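Local coordinates for DUF3863 domain-containing protein (PDB 3LM3) that is of unknown function but probably acts as a glycoside hydrolase or a carbohydrate deacetylase, at residues A[23-28]-A[304-309]; A[58-63]-A[102-107]; A[65-70]-A[317-322]; A[284-289]-A[300-305]. All blocks are in the same frame, centred on the assembly; numbering follows the deposited sequence. Where two conformers were deposited one is given.

In the fold
The four contacts lie on one side of the chain, with centres 6 to 14 Å apart, all within the DUF3863 range. Three of them meet at the parallel sheet through strands 21-29, 280-287 and 318-320, and interaction 2 reaches it through strand 105-108. Interactions 1 and 4 share helix 296-313, including K304 and M305, and are the closest pair at about 6 Å between centres. Interaction 2 is nested within the span closed by interaction 1, and interaction 4 within that of interaction 3, while interactions 2 and 3 alternate along the chain. Early and late elements are thus woven into one beta/alpha layer, consistent with the barrel-like fold of the glycoside hydrolase/deacetylase clan.

Interaction 1: A[23-28]-A[304-309]; sequences VTLCIM and KMWVTG
The contact is apolar packing of a helix on a strand: V23 and L25 of strand 21-29 meet the indole of W306 on helix 296-313. It lies in the buried layer between parallel strands and flanking helices, as in the beta/alpha barrels of the glycoside hydrolase/deacetylase clan. The strand is a central one. V23 bonds through its backbone to H318 and V320 on one neighbour, and T24 bonds to V282 and N284 on another. V23 and L25 both send their side chains toward the helix, while T24 between them points away. The backbones stay well apart, with the CA atoms of V23 and V307 9.4 Å from each other. W306 bridges this distance. Its CG stands anti to the backbone N (chi1 174°), which carries the indole out from the helix to the strand. The benzo end of the ring does the touching. V23 comes from the opposite direction, and its CG1 is 3.6 Å from W306 CZ2. L25 crosses the indole at a slant, and its CD1 lies at the ring edge, near the ring plane. The indole NE1 has its partner outside the two segments, in a hydrogen bond to E266 of helix 255-277. V262 and M263 of the same helix pack on W306 too, and F63 of helix 53-64 packs on L25. The W306 ring also meets that of W286, their planes about 15° apart. CH2 is the ring atom shared by both strand residues, 3.8 Å from V23 CG1 and 4.1 Å from L25 CD1.

Interaction 2: A[58-63]-A[102-107]; sequences ALREAF and YGDEVT
R60 on helix 53-64 and D104, just before strand 105-108, face each other with CA atoms 10.4 Å apart, where G103 with its positive phi turns the chain out of helix 86-102. The side chain of R60 spans the gap, bent at chi2 (58°). It grips D104 side-on with two nitrogens. NE is 2.9 Å from D104 OD2 and meets the syn lone pair. NH2 is 2.9 Å from D104 OD1 in a nearly straight bond (176°). The guanidinium and carboxylate planes are still 32° apart. Y102 lies flat on one guanidinium face, with R60 CZ 3.7 Å from the ring centroid in a cation-pi stack. F63 CD2 touches the opposite face. An alanine in place of R60 would probably leave D104 without its charged mate and the Y102 ring without its stacking partner. The carboxylate has further donors, L72 N at OD1 and W74 NE1 at OD2, and R60 NH2 also reaches G70 O. The pairing, and the extra donors round the carboxylate, would probably favour the charged forms of both groups. The arrangement is a bidentate salt bridge with a cation-pi stack, joining two successive beta-alpha-beta crossovers of the parallel sheet.

Interaction 3: A[65-70]-A[317-322]; sequences TNNPNG and THFVTF
N67 holds its CG anti to the backbone N (chi1 -173°), and F319 turns its CG beside its own N (chi1 -76°), which brings the amide of N67 over one face of the F319 ring. N67 opens a type I beta turn that ends at G70, in the loop between helix 53-64 and strand 73-76. F319 sits on strand 318-320, a member of the parallel sheet of the probable beta/alpha barrel. The two side chains cross at about a right angle. The amide is not flat on the ring, for their planes are 62° apart. OD1 leans on the ring at 3.6 Å from F319 CD1, and ND2 lies 3.7 Å from F319 CG. The polar partner of the amide is outside the ring contact: ND2 is hydrogen-bonded to F63 O, near the end of helix 53-64. A leucine here would probably leave F63 O without that donor and the turn less firmly tied to the helix. The turn is closed by G70 N, 3.0 Å from N67 O. A side chain at G70 would run into N67 ND2 and crowd F319 CB. Behind F319, V23 of strand 21-29 packs on the ring, and K311 of helix 296-313 touches it as well. One water joins the backbones. It accepts from F319 N at 3.0 Å and donates weakly to N69 O. The turn also meets the strand directly: G70 CA makes a CA-H...O contact with F319 O at 3.4 Å.

Interaction 4: A[284-289]-A[300-305]; sequences NIWEAQ and CDAMKM
A selenium atom sits almost straight above the indole of W286: SE of M303, a selenomethionine, is 4.3 Å from the centroid of the W286 six-membered ring and only 4° off its normal. The terminal methyl lies over the same face. CE is 3.8 Å from that centroid, shifted toward the rim, and makes a CH-pi contact. Its nearest ring atoms are CD2 and CE3, with M303 CE 3.6 Å from W286 CD2. The bends at chi2 (67°) and chi3 (79°) of M303 fold the chain back, which lays the methyl over the ring instead of past it. The two side chains slide by each other in opposite directions. The far edge of the indole butts against the helix backbone. W286 CH2 is 3.5 Å from M303 N, and it lies 3.9 Å from A302 CB. At the same time N284 ND2 sits in the ring plane at the other edge, 3.1 Å from W286 NE1. Both are donors, and no hydrogen bond forms between them. ND2 gives its hydrogen bond to V244 O. M303 is hemmed in from other sides by L25 of strand 21-29 and by L59 and A62 of helix 53-64. A302 packs on L255 of helix 255-277. All three touching residues are buried. The arrangement is a Met-aromatic contact between strand 280-287 and helix 296-313, in the strand-to-helix packing of a beta/alpha fold such as that of the glycoside hydrolase/deacetylase clan.

Interaction 1: A[23-28]-A[304-309]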
loop_
_atom_site.group_PDB
_atom_site.type_symbol
_atom_site.label_atom_id
_atom_site.label_comp_id
_atom_site.label_asym_id
_atom_site.label_seq_id
_atom_site.Cartn_x
_atom_site.Cartn_y
_atom_site.Cartn_z
ATOM N N VAL A 23 -10.555 2.835 -5.986
ATOM C CA VAL A 23 -10.174 2.725 -4.575
ATOM C C VAL A 23 -10.230 1.251 -4.205
ATOM O O VAL A 23 -11.270 0.603 -4.403
ATOM C CB VAL A 23 -11.093 3.513 -3.628
ATOM C CG1 VAL A 23 -10.780 3.192 -2.149
ATOM C CG2 VAL A 23 -11.010 5.017 -3.892
ATOM N N THR A 24 -9.138 0.740 -3.656
ATOM C CA THR A 24 -9.098 -0.613 -3.128
ATOM C C THR A 24 -8.942 -0.540 -1.619
ATOM O O THR A 24 -7.894 -0.106 -1.124
ATOM C CB THR A 24 -7.981 -1.443 -3.744
ATOM O OG1 THR A 24 -6.703 -0.829 -3.529
ATOM C CG2 THR A 24 -8.176 -1.638 -5.252
ATOM N N LEU A 25 -9.967 -0.959 -0.884
ATOM C CA LEU A 25 -9.950 -1.032 0.564
ATOM C C LEU A 25 -9.822 -2.468 1.020
ATOM O O LEU A 25 -10.439 -3.378 0.455
ATOM C CB LEU A 25 -11.260 -0.497 1.146
ATOM C CG LEU A 25 -11.492 -0.697 2.647
ATOM C CD1 LEU A 25 -10.477 0.084 3.476
ATOM C CD2 LEU A 25 -12.940 -0.297 3.031
ATOM N N CYS A 26 -9.027 -2.669 2.046
ATOM C CA CYS A 26 -8.995 -3.913 2.807
ATOM C C CYS A 26 -9.352 -3.632 4.264
ATOM O O CYS A 26 -8.880 -2.644 4.850
ATOM C CB CYS A 26 -7.621 -4.548 2.750
ATOM S SG CYS A 26 -7.343 -5.915 3.923
ATOM N N ILE A 27 -10.217 -4.473 4.815
ATOM C CA ILE A 27 -10.495 -4.498 6.258
ATOM C C ILE A 27 -9.799 -5.724 6.848
ATOM O O ILE A 27 -10.020 -6.862 6.354
ATOM C CB ILE A 27 -12.020 -4.505 6.578
ATOM C CG1 ILE A 27 -12.669 -3.228 6.060
ATOM C CG2 ILE A 27 -12.243 -4.654 8.102
ATOM C CD1 ILE A 27 -14.147 -3.199 6.211
HETATM N N MSE A 28 -8.951 -5.514 7.853
HETATM C CA MSE A 28 -8.140 -6.558 8.467
HETATM C C MSE A 28 -8.816 -7.110 9.719
HETATM O O MSE A 28 -9.306 -6.336 10.568
HETATM C CB MSE A 28 -6.770 -6.037 8.851
HETATM C CG MSE A 28 -5.852 -7.031 9.493
HETATM SE SE MSE A 28 -4.189 -6.174 9.992
HETATM C CE MSE A 28 -3.154 -7.787 10.280
ATOM N N LYS A 304 -17.902 6.525 6.395
ATOM C CA LYS A 304 -18.964 7.122 5.593
ATOM C C LYS A 304 -18.478 8.412 4.921
ATOM O O LYS A 304 -18.764 8.667 3.742
ATOM C CB LYS A 304 -20.204 7.424 6.461
ATOM C CG LYS A 304 -20.923 6.205 7.011
ATOM C CD LYS A 304 -22.083 6.610 7.950
ATOM C CE LYS A 304 -22.759 5.385 8.590
ATOM N NZ LYS A 304 -23.802 5.777 9.589
HETATM N N MSE A 305 -17.753 9.238 5.668
HETATM C CA MSE A 305 -17.289 10.506 5.163
HETATM C C MSE A 305 -16.309 10.299 3.989
HETATM O O MSE A 305 -16.397 10.948 2.933
HETATM C CB MSE A 305 -16.608 11.259 6.302
HETATM C CG MSE A 305 -16.544 12.704 6.095
HETATM SE SE MSE A 305 -15.822 13.598 7.635
HETATM C CE MSE A 305 -17.496 13.857 8.607
ATOM N N TRP A 306 -15.370 9.374 4.199
ATOM C CA TRP A 306 -14.381 9.056 3.212
ATOM C C TRP A 306 -15.034 8.599 1.908
ATOM O O TRP A 306 -14.751 9.135 0.819
ATOM C CB TRP A 306 -13.435 7.973 3.757
ATOM C CG TRP A 306 -12.446 7.474 2.708
ATOM C CD1 TRP A 306 -11.742 8.217 1.772
ATOM C CD2 TRP A 306 -12.052 6.118 2.516
ATOM N NE1 TRP A 306 -10.956 7.395 1.025
ATOM C CE2 TRP A 306 -11.134 6.092 1.438
ATOM C CE3 TRP A 306 -12.420 4.913 3.129
ATOM C CZ2 TRP A 306 -10.549 4.911 0.988
ATOM C CZ3 TRP A 306 -11.839 3.745 2.667
ATOM C CH2 TRP A 306 -10.942 3.748 1.593
ATOM N N VAL A 307 -15.906 7.602 1.991
ATOM C CA VAL A 307 -16.536 7.056 0.781
ATOM C C VAL A 307 -17.443 8.085 0.138
ATOM O O VAL A 307 -17.356 8.322 -1.069
ATOM C CB VAL A 307 -17.294 5.772 1.135
ATOM C CG1 VAL A 307 -18.169 5.275 -0.054
ATOM C CG2 VAL A 307 -16.303 4.677 1.595
ATOM N N THR A 308 -18.301 8.718 0.924
ATOM C CA THR A 308 -19.232 9.698 0.389
ATOM C C THR A 308 -18.509 10.881 -0.243
ATOM O O THR A 308 -18.894 11.355 -1.305
ATOM C CB THR A 308 -20.160 10.232 1.483
ATOM O OG1 THR A 308 -21.004 9.166 1.950
ATOM C CG2 THR A 308 -21.021 11.372 0.941
ATOM N N GLY A 309 -17.443 11.348 0.398
ATOM C CA GLY A 309 -16.707 12.481 -0.113
ATOM C C GLY A 309 -15.979 12.173 -1.421
ATOM O O GLY A 309 -15.900 12.982 -2.339
#

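Interaction 2: A[58-63]-A[102-107]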
loop_
_atom_site.group_PDB
_atom_site.type_symbol
_atom_site.label_atom_id
_atom_site.label_comp_id
_atom_site.label_asym_id
_atom_site.label_seq_id
_atom_site.Cartn_x
_atom_site.Cartn_y
_atom_site.Cartn_z
ATOM N N ALA A 58 -21.064 -3.127 11.075
ATOM C CA ALA A 58 -21.246 -1.694 11.060
ATOM C C ALA A 58 -20.237 -1.023 10.134
ATOM O O ALA A 58 -20.579 -0.096 9.414
ATOM C CB ALA A 58 -21.106 -1.135 12.480
ATOM N N LEU A 59 -18.992 -1.480 10.164
ATOM C CA LEU A 59 -17.983 -0.892 9.315
ATOM C C LEU A 59 -18.288 -1.153 7.836
ATOM O O LEU A 59 -18.135 -0.244 7.006
ATOM C CB LEU A 59 -16.592 -1.416 9.748
ATOM C CG LEU A 59 -15.400 -0.650 9.219
ATOM C CD1 LEU A 59 -15.428 0.810 9.654
ATOM C CD2 LEU A 59 -14.114 -1.356 9.749
ATOM N N ARG A 60 -18.733 -2.373 7.497
ATOM C CA ARG A 60 -19.111 -2.698 6.110
ATOM C C ARG A 60 -20.310 -1.873 5.638
ATOM O O ARG A 60 -20.348 -1.443 4.511
ATOM C CB ARG A 60 -19.400 -4.194 5.927
ATOM C CG ARG A 60 -19.763 -4.747 4.522
ATOM C CD ARG A 60 -18.673 -4.416 3.632
ATOM N NE ARG A 60 -18.718 -4.864 2.235
ATOM C CZ ARG A 60 -19.367 -4.277 1.238
ATOM N NH1 ARG A 60 -20.280 -3.335 1.474
ATOM N NH2 ARG A 60 -19.072 -4.613 0.012
ATOM N N GLU A 61 -21.285 -1.693 6.510
ATOM C CA GLU A 61 -22.445 -0.885 6.191
ATOM C C GLU A 61 -22.070 0.579 5.955
ATOM O O GLU A 61 -22.577 1.230 5.047
ATOM C CB GLU A 61 -23.523 -1.098 7.282
ATOM C CG GLU A 61 -24.068 -2.563 7.197
ATOM C CD GLU A 61 -25.136 -2.993 8.193
ATOM O OE1 GLU A 61 -25.263 -2.341 9.247
ATOM O OE2 GLU A 61 -25.803 -4.038 7.894
ATOM N N ALA A 62 -21.120 1.085 6.743
ATOM C CA ALA A 62 -20.617 2.429 6.544
ATOM C C ALA A 62 -19.983 2.563 5.144
ATOM O O ALA A 62 -20.208 3.536 4.412
ATOM C CB ALA A 62 -19.612 2.796 7.655
ATOM N N PHE A 63 -19.167 1.564 4.781
ATOM C CA PHE A 63 -18.514 1.513 3.462
ATOM C C PHE A 63 -19.493 1.527 2.297
ATOM O O PHE A 63 -19.221 2.147 1.277
ATOM C CB PHE A 63 -17.623 0.277 3.397
ATOM C CG PHE A 63 -17.041 -0.021 2.034
ATOM C CD1 PHE A 63 -15.883 0.604 1.614
ATOM C CD2 PHE A 63 -17.631 -0.947 1.193
ATOM C CE1 PHE A 63 -15.315 0.302 0.344
ATOM C CE2 PHE A 63 -17.085 -1.242 -0.030
ATOM C CZ PHE A 63 -15.934 -0.628 -0.455
ATOM N N TYR A 102 -21.794 -9.199 -2.166
ATOM C CA TYR A 102 -21.151 -8.015 -2.721
ATOM C C TYR A 102 -20.022 -8.326 -3.680
ATOM O O TYR A 102 -19.535 -7.428 -4.390
ATOM C CB TYR A 102 -20.552 -7.136 -1.583
ATOM C CG TYR A 102 -21.527 -6.673 -0.554
ATOM C CD1 TYR A 102 -22.512 -5.762 -0.858
ATOM C CD2 TYR A 102 -21.471 -7.174 0.731
ATOM C CE1 TYR A 102 -23.407 -5.353 0.122
ATOM C CE2 TYR A 102 -22.348 -6.770 1.703
ATOM C CZ TYR A 102 -23.327 -5.861 1.399
ATOM O OH TYR A 102 -24.263 -5.464 2.344
ATOM N N GLY A 103 -19.528 -9.557 -3.649
ATOM C CA GLY A 103 -18.319 -9.884 -4.390
ATOM C C GLY A 103 -17.072 -9.368 -3.674
ATOM O O GLY A 103 -16.018 -9.141 -4.303
ATOM N N ASP A 104 -17.154 -9.201 -2.355
ATOM C CA ASP A 104 -15.946 -8.890 -1.584
ATOM C C ASP A 104 -14.956 -10.045 -1.772
ATOM O O ASP A 104 -15.356 -11.181 -1.984
ATOM C CB ASP A 104 -16.228 -8.710 -0.089
ATOM C CG ASP A 104 -16.996 -7.437 0.244
ATOM O OD1 ASP A 104 -17.015 -6.508 -0.600
ATOM O OD2 ASP A 104 -17.534 -7.420 1.379
ATOM N N GLU A 105 -13.675 -9.730 -1.645
ATOM C CA GLU A 105 -12.594 -10.707 -1.658
ATOM C C GLU A 105 -12.330 -11.159 -0.212
ATOM O O GLU A 105 -12.491 -10.381 0.731
ATOM C CB GLU A 105 -11.343 -10.053 -2.273
ATOM C CG GLU A 105 -10.086 -10.863 -2.312
ATOM C CD GLU A 105 -9.009 -10.224 -3.144
ATOM O OE1 GLU A 105 -8.760 -9.014 -2.991
ATOM O OE2 GLU A 105 -8.388 -10.928 -3.974
ATOM N N VAL A 106 -11.868 -12.397 -0.050
ATOM C CA VAL A 106 -11.490 -12.944 1.238
ATOM C C VAL A 106 -10.104 -13.524 1.104
ATOM O O VAL A 106 -9.863 -14.419 0.272
ATOM C CB VAL A 106 -12.459 -14.054 1.665
ATOM C CG1 VAL A 106 -12.096 -14.567 3.115
ATOM C CG2 VAL A 106 -13.930 -13.548 1.604
ATOM N N THR A 107 -9.163 -12.986 1.869
ATOM C CA THR A 107 -7.799 -13.458 1.736
ATOM C C THR A 107 -7.001 -13.365 3.019
ATOM O O THR A 107 -7.518 -13.053 4.090
ATOM C CB THR A 107 -7.062 -12.730 0.553
ATOM O OG1 THR A 107 -5.915 -13.512 0.193
ATOM C CG2 THR A 107 -6.668 -11.274 0.930
#

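Interaction 3: A[65-70]-A[317-322]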
loop_
_atom_site.group_PDB
_atom_site.type_symbol
_atom_site.label_atom_id
_atom_site.label_comp_id
_atom_site.label_asym_id
_atom_site.label_seq_id
_atom_site.Cartn_x
_atom_site.Cartn_y
_atom_site.Cartn_z
ATOM N N THR A 65 -22.281 3.053 2.140
ATOM C CA THR A 65 -23.032 4.323 2.012
ATOM C C THR A 65 -22.690 5.033 0.713
ATOM O O THR A 65 -21.546 5.322 0.445
ATOM C CB THR A 65 -22.655 5.288 3.174
ATOM O OG1 THR A 65 -22.800 4.600 4.409
ATOM C CG2 THR A 65 -23.542 6.543 3.181
ATOM N N ASN A 66 -23.716 5.326 -0.106
ATOM C CA ASN A 66 -23.518 5.966 -1.398
ATOM C C ASN A 66 -22.590 5.158 -2.299
ATOM O O ASN A 66 -21.965 5.694 -3.226
ATOM C CB ASN A 66 -22.985 7.397 -1.207
ATOM C CG ASN A 66 -23.968 8.278 -0.474
ATOM O OD1 ASN A 66 -23.690 8.784 0.628
ATOM N ND2 ASN A 66 -25.135 8.475 -1.084
ATOM N N ASN A 67 -22.526 3.852 -2.050
ATOM C CA ASN A 67 -21.516 2.991 -2.673
ATOM C C ASN A 67 -22.059 1.574 -2.865
ATOM O O ASN A 67 -21.442 0.594 -2.461
ATOM C CB ASN A 67 -20.253 3.025 -1.789
ATOM C CG ASN A 67 -19.051 2.307 -2.379
ATOM O OD1 ASN A 67 -18.869 2.225 -3.590
ATOM N ND2 ASN A 67 -18.179 1.834 -1.483
ATOM N N PRO A 68 -23.230 1.462 -3.516
ATOM C CA PRO A 68 -23.821 0.121 -3.622
ATOM C C PRO A 68 -23.077 -0.879 -4.471
ATOM O O PRO A 68 -23.204 -2.088 -4.219
ATOM C CB PRO A 68 -25.214 0.401 -4.215
ATOM C CG PRO A 68 -25.015 1.690 -4.995
ATOM C CD PRO A 68 -24.085 2.501 -4.113
ATOM N N ASN A 69 -22.292 -0.405 -5.432
ATOM C CA ASN A 69 -21.468 -1.300 -6.232
ATOM C C ASN A 69 -20.106 -1.544 -5.604
ATOM O O ASN A 69 -19.270 -2.241 -6.186
ATOM C CB ASN A 69 -21.301 -0.758 -7.670
ATOM C CG ASN A 69 -22.593 -0.819 -8.464
ATOM O OD1 ASN A 69 -23.031 0.170 -9.056
ATOM N ND2 ASN A 69 -23.212 -1.975 -8.464
ATOM N N GLY A 70 -19.842 -0.953 -4.444
ATOM C CA GLY A 70 -18.513 -1.103 -3.835
ATOM C C GLY A 70 -18.272 -2.477 -3.260
ATOM O O GLY A 70 -19.168 -3.135 -2.690
ATOM N N THR A 317 -15.749 6.890 -9.590
ATOM C CA THR A 317 -14.754 6.063 -8.904
ATOM C C THR A 317 -15.302 4.683 -8.613
ATOM O O THR A 317 -16.423 4.539 -8.125
ATOM C CB THR A 317 -14.322 6.691 -7.571
ATOM O OG1 THR A 317 -13.822 8.017 -7.814
ATOM C CG2 THR A 317 -13.249 5.876 -6.840
ATOM N N HIS A 318 -14.508 3.651 -8.903
ATOM C CA HIS A 318 -14.866 2.269 -8.638
ATOM C C HIS A 318 -14.188 1.805 -7.362
ATOM O O HIS A 318 -12.946 1.852 -7.270
ATOM C CB HIS A 318 -14.411 1.380 -9.790
ATOM C CG HIS A 318 -15.028 1.748 -11.093
ATOM N ND1 HIS A 318 -16.321 1.405 -11.410
ATOM C CD2 HIS A 318 -14.540 2.431 -12.157
ATOM C CE1 HIS A 318 -16.598 1.857 -12.626
ATOM N NE2 HIS A 318 -15.544 2.489 -13.102
ATOM N N PHE A 319 -14.980 1.360 -6.392
ATOM C CA PHE A 319 -14.494 0.755 -5.173
ATOM C C PHE A 319 -14.484 -0.755 -5.416
ATOM O O PHE A 319 -15.532 -1.392 -5.475
ATOM C CB PHE A 319 -15.372 1.108 -3.966
ATOM C CG PHE A 319 -15.160 2.532 -3.454
ATOM C CD1 PHE A 319 -15.625 3.647 -4.145
ATOM C CD2 PHE A 319 -14.435 2.742 -2.303
ATOM C CE1 PHE A 319 -15.393 4.946 -3.625
ATOM C CE2 PHE A 319 -14.218 4.019 -1.800
ATOM C CZ PHE A 319 -14.686 5.111 -2.484
ATOM N N VAL A 320 -13.273 -1.283 -5.581
ATOM C CA VAL A 320 -13.076 -2.685 -5.980
ATOM C C VAL A 320 -12.081 -3.359 -5.051
ATOM O O VAL A 320 -11.403 -2.713 -4.252
ATOM C CB VAL A 320 -12.615 -2.792 -7.459
ATOM C CG1 VAL A 320 -13.625 -2.071 -8.378
ATOM C CG2 VAL A 320 -11.231 -2.223 -7.659
ATOM N N THR A 321 -12.011 -4.681 -5.149
ATOM C CA THR A 321 -11.094 -5.433 -4.313
ATOM C C THR A 321 -9.637 -5.227 -4.758
ATOM O O THR A 321 -9.381 -4.868 -5.914
ATOM C CB THR A 321 -11.420 -6.929 -4.273
ATOM O OG1 THR A 321 -10.977 -7.534 -5.496
ATOM C CG2 THR A 321 -12.908 -7.187 -4.063
ATOM N N PHE A 322 -8.684 -5.440 -3.845
ATOM C CA PHE A 322 -7.261 -5.410 -4.223
ATOM C C PHE A 322 -6.998 -6.339 -5.380
ATOM O O PHE A 322 -6.328 -5.977 -6.337
ATOM C CB PHE A 322 -6.362 -5.742 -3.009
ATOM C CG PHE A 322 -5.955 -4.534 -2.181
ATOM C CD1 PHE A 322 -6.805 -4.012 -1.233
ATOM C CD2 PHE A 322 -4.718 -3.930 -2.366
ATOM C CE1 PHE A 322 -6.437 -2.913 -0.461
ATOM C CE2 PHE A 322 -4.338 -2.827 -1.598
ATOM C CZ PHE A 322 -5.204 -2.314 -0.651
HETATM O O HOH W 1 -17.670 0.407 -7.266
#

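Interaction 4: A[284-289]-A[300-305]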
loop_
_atom_site.group_PDB
_atom_site.type_symbol
_atom_site.label_atom_id
_atom_site.label_comp_id
_atom_site.label_asym_id
_atom_site.label_seq_id
_atom_site.Cartn_x
_atom_site.Cartn_y
_atom_site.Cartn_z
ATOM N N ASN A 284 -6.155 1.598 0.529
ATOM C CA ASN A 284 -6.309 1.879 1.959
ATOM C C ASN A 284 -6.590 0.591 2.703
ATOM O O ASN A 284 -7.129 -0.364 2.152
ATOM C CB ASN A 284 -7.427 2.892 2.180
ATOM C CG ASN A 284 -7.209 3.800 3.388
ATOM O OD1 ASN A 284 -6.293 3.616 4.189
ATOM N ND2 ASN A 284 -8.082 4.827 3.496
ATOM N N ILE A 285 -6.162 0.566 3.960
ATOM C CA ILE A 285 -6.340 -0.581 4.866
ATOM C C ILE A 285 -6.866 -0.030 6.180
ATOM O O ILE A 285 -6.240 0.853 6.773
ATOM C CB ILE A 285 -5.060 -1.382 5.082
ATOM C CG1 ILE A 285 -4.575 -1.980 3.753
ATOM C CG2 ILE A 285 -5.294 -2.494 6.144
ATOM C CD1 ILE A 285 -3.155 -2.580 3.791
ATOM N N TRP A 286 -8.022 -0.499 6.604
ATOM C CA TRP A 286 -8.645 -0.154 7.886
ATOM C C TRP A 286 -8.745 -1.410 8.724
ATOM O O TRP A 286 -9.382 -2.397 8.328
ATOM C CB TRP A 286 -10.055 0.395 7.705
ATOM C CG TRP A 286 -10.175 1.751 7.070
ATOM C CD1 TRP A 286 -9.490 2.218 5.967
ATOM C CD2 TRP A 286 -10.998 2.843 7.498
ATOM N NE1 TRP A 286 -9.871 3.503 5.692
ATOM C CE2 TRP A 286 -10.781 3.917 6.621
ATOM C CE3 TRP A 286 -11.861 3.045 8.581
ATOM C CZ2 TRP A 286 -11.437 5.132 6.754
ATOM C CZ3 TRP A 286 -12.517 4.243 8.685
ATOM C CH2 TRP A 286 -12.300 5.269 7.801
ATOM N N GLU A 287 -8.170 -1.404 9.909
ATOM C CA GLU A 287 -8.282 -2.552 10.782
ATOM C C GLU A 287 -9.625 -2.534 11.498
ATOM O O GLU A 287 -10.037 -1.498 12.029
ATOM C CB GLU A 287 -7.162 -2.538 11.795
ATOM C CG GLU A 287 -5.751 -2.630 11.213
ATOM C CD GLU A 287 -5.199 -1.339 10.616
ATOM O OE1 GLU A 287 -5.759 -0.226 10.807
ATOM O OE2 GLU A 287 -4.119 -1.415 10.004
ATOM N N ALA A 288 -10.310 -3.674 11.472
ATOM C CA ALA A 288 -11.627 -3.795 12.111
ATOM C C ALA A 288 -11.580 -3.377 13.581
ATOM O O ALA A 288 -12.544 -2.807 14.097
ATOM C CB ALA A 288 -12.141 -5.195 11.984
ATOM N N GLN A 289 -10.480 -3.677 14.255
ATOM C CA GLN A 289 -10.360 -3.368 15.681
ATOM C C GLN A 289 -10.431 -1.876 15.984
ATOM O O GLN A 289 -10.583 -1.492 17.161
ATOM C CB GLN A 289 -9.101 -3.989 16.283
ATOM C CG GLN A 289 -7.749 -3.583 15.696
ATOM C CD GLN A 289 -7.301 -2.182 16.049
ATOM O OE1 GLN A 289 -7.395 -1.278 15.245
ATOM N NE2 GLN A 289 -6.809 -1.991 17.283
ATOM N N CYS A 300 -17.054 4.601 12.132
ATOM C CA CYS A 300 -18.062 4.478 11.078
ATOM C C CYS A 300 -18.385 5.812 10.412
ATOM O O CYS A 300 -18.565 5.853 9.178
ATOM C CB CYS A 300 -19.296 3.762 11.594
ATOM S SG CYS A 300 -19.040 2.009 11.959
ATOM N N ASP A 301 -18.451 6.906 11.178
ATOM C CA ASP A 301 -18.628 8.222 10.563
ATOM C C ASP A 301 -17.454 8.565 9.640
ATOM O O ASP A 301 -17.647 9.118 8.571
ATOM C CB ASP A 301 -18.772 9.336 11.617
ATOM C CG ASP A 301 -20.135 9.355 12.286
ATOM O OD1 ASP A 301 -21.077 8.656 11.840
ATOM O OD2 ASP A 301 -20.234 10.080 13.302
ATOM N N ALA A 302 -16.238 8.241 10.053
ATOM C CA ALA A 302 -15.080 8.487 9.216
ATOM C C ALA A 302 -15.160 7.699 7.907
ATOM O O ALA A 302 -14.864 8.226 6.817
ATOM C CB ALA A 302 -13.782 8.131 9.985
HETATM N N MSE A 303 -15.562 6.430 8.001
HETATM C CA MSE A 303 -15.683 5.596 6.798
HETATM C C MSE A 303 -16.731 6.169 5.862
HETATM O O MSE A 303 -16.499 6.275 4.664
HETATM C CB MSE A 303 -16.089 4.186 7.217
HETATM C CG MSE A 303 -16.374 3.233 6.066
HETATM SE SE MSE A 303 -14.807 2.769 4.996
HETATM C CE MSE A 303 -14.022 1.447 6.188
ATOM N N LYS A 304 -17.902 6.525 6.395
ATOM C CA LYS A 304 -18.964 7.122 5.593
ATOM C C LYS A 304 -18.478 8.412 4.921
ATOM O O LYS A 304 -18.764 8.667 3.742
ATOM C CB LYS A 304 -20.204 7.424 6.461
ATOM C CG LYS A 304 -20.923 6.205 7.011
ATOM C CD LYS A 304 -22.083 6.610 7.950
ATOM C CE LYS A 304 -22.759 5.385 8.590
ATOM N NZ LYS A 304 -23.802 5.777 9.589
HETATM N N MSE A 305 -17.753 9.238 5.668
HETATM C CA MSE A 305 -17.289 10.506 5.163
HETATM C C MSE A 305 -16.309 10.299 3.989
HETATM O O MSE A 305 -16.397 10.948 2.933
HETATM C CB MSE A 305 -16.608 11.259 6.302
HETATM C CG MSE A 305 -16.544 12.704 6.095
HETATM SE SE MSE A 305 -15.822 13.598 7.635
HETATM C CE MSE A 305 -17.496 13.857 8.607
#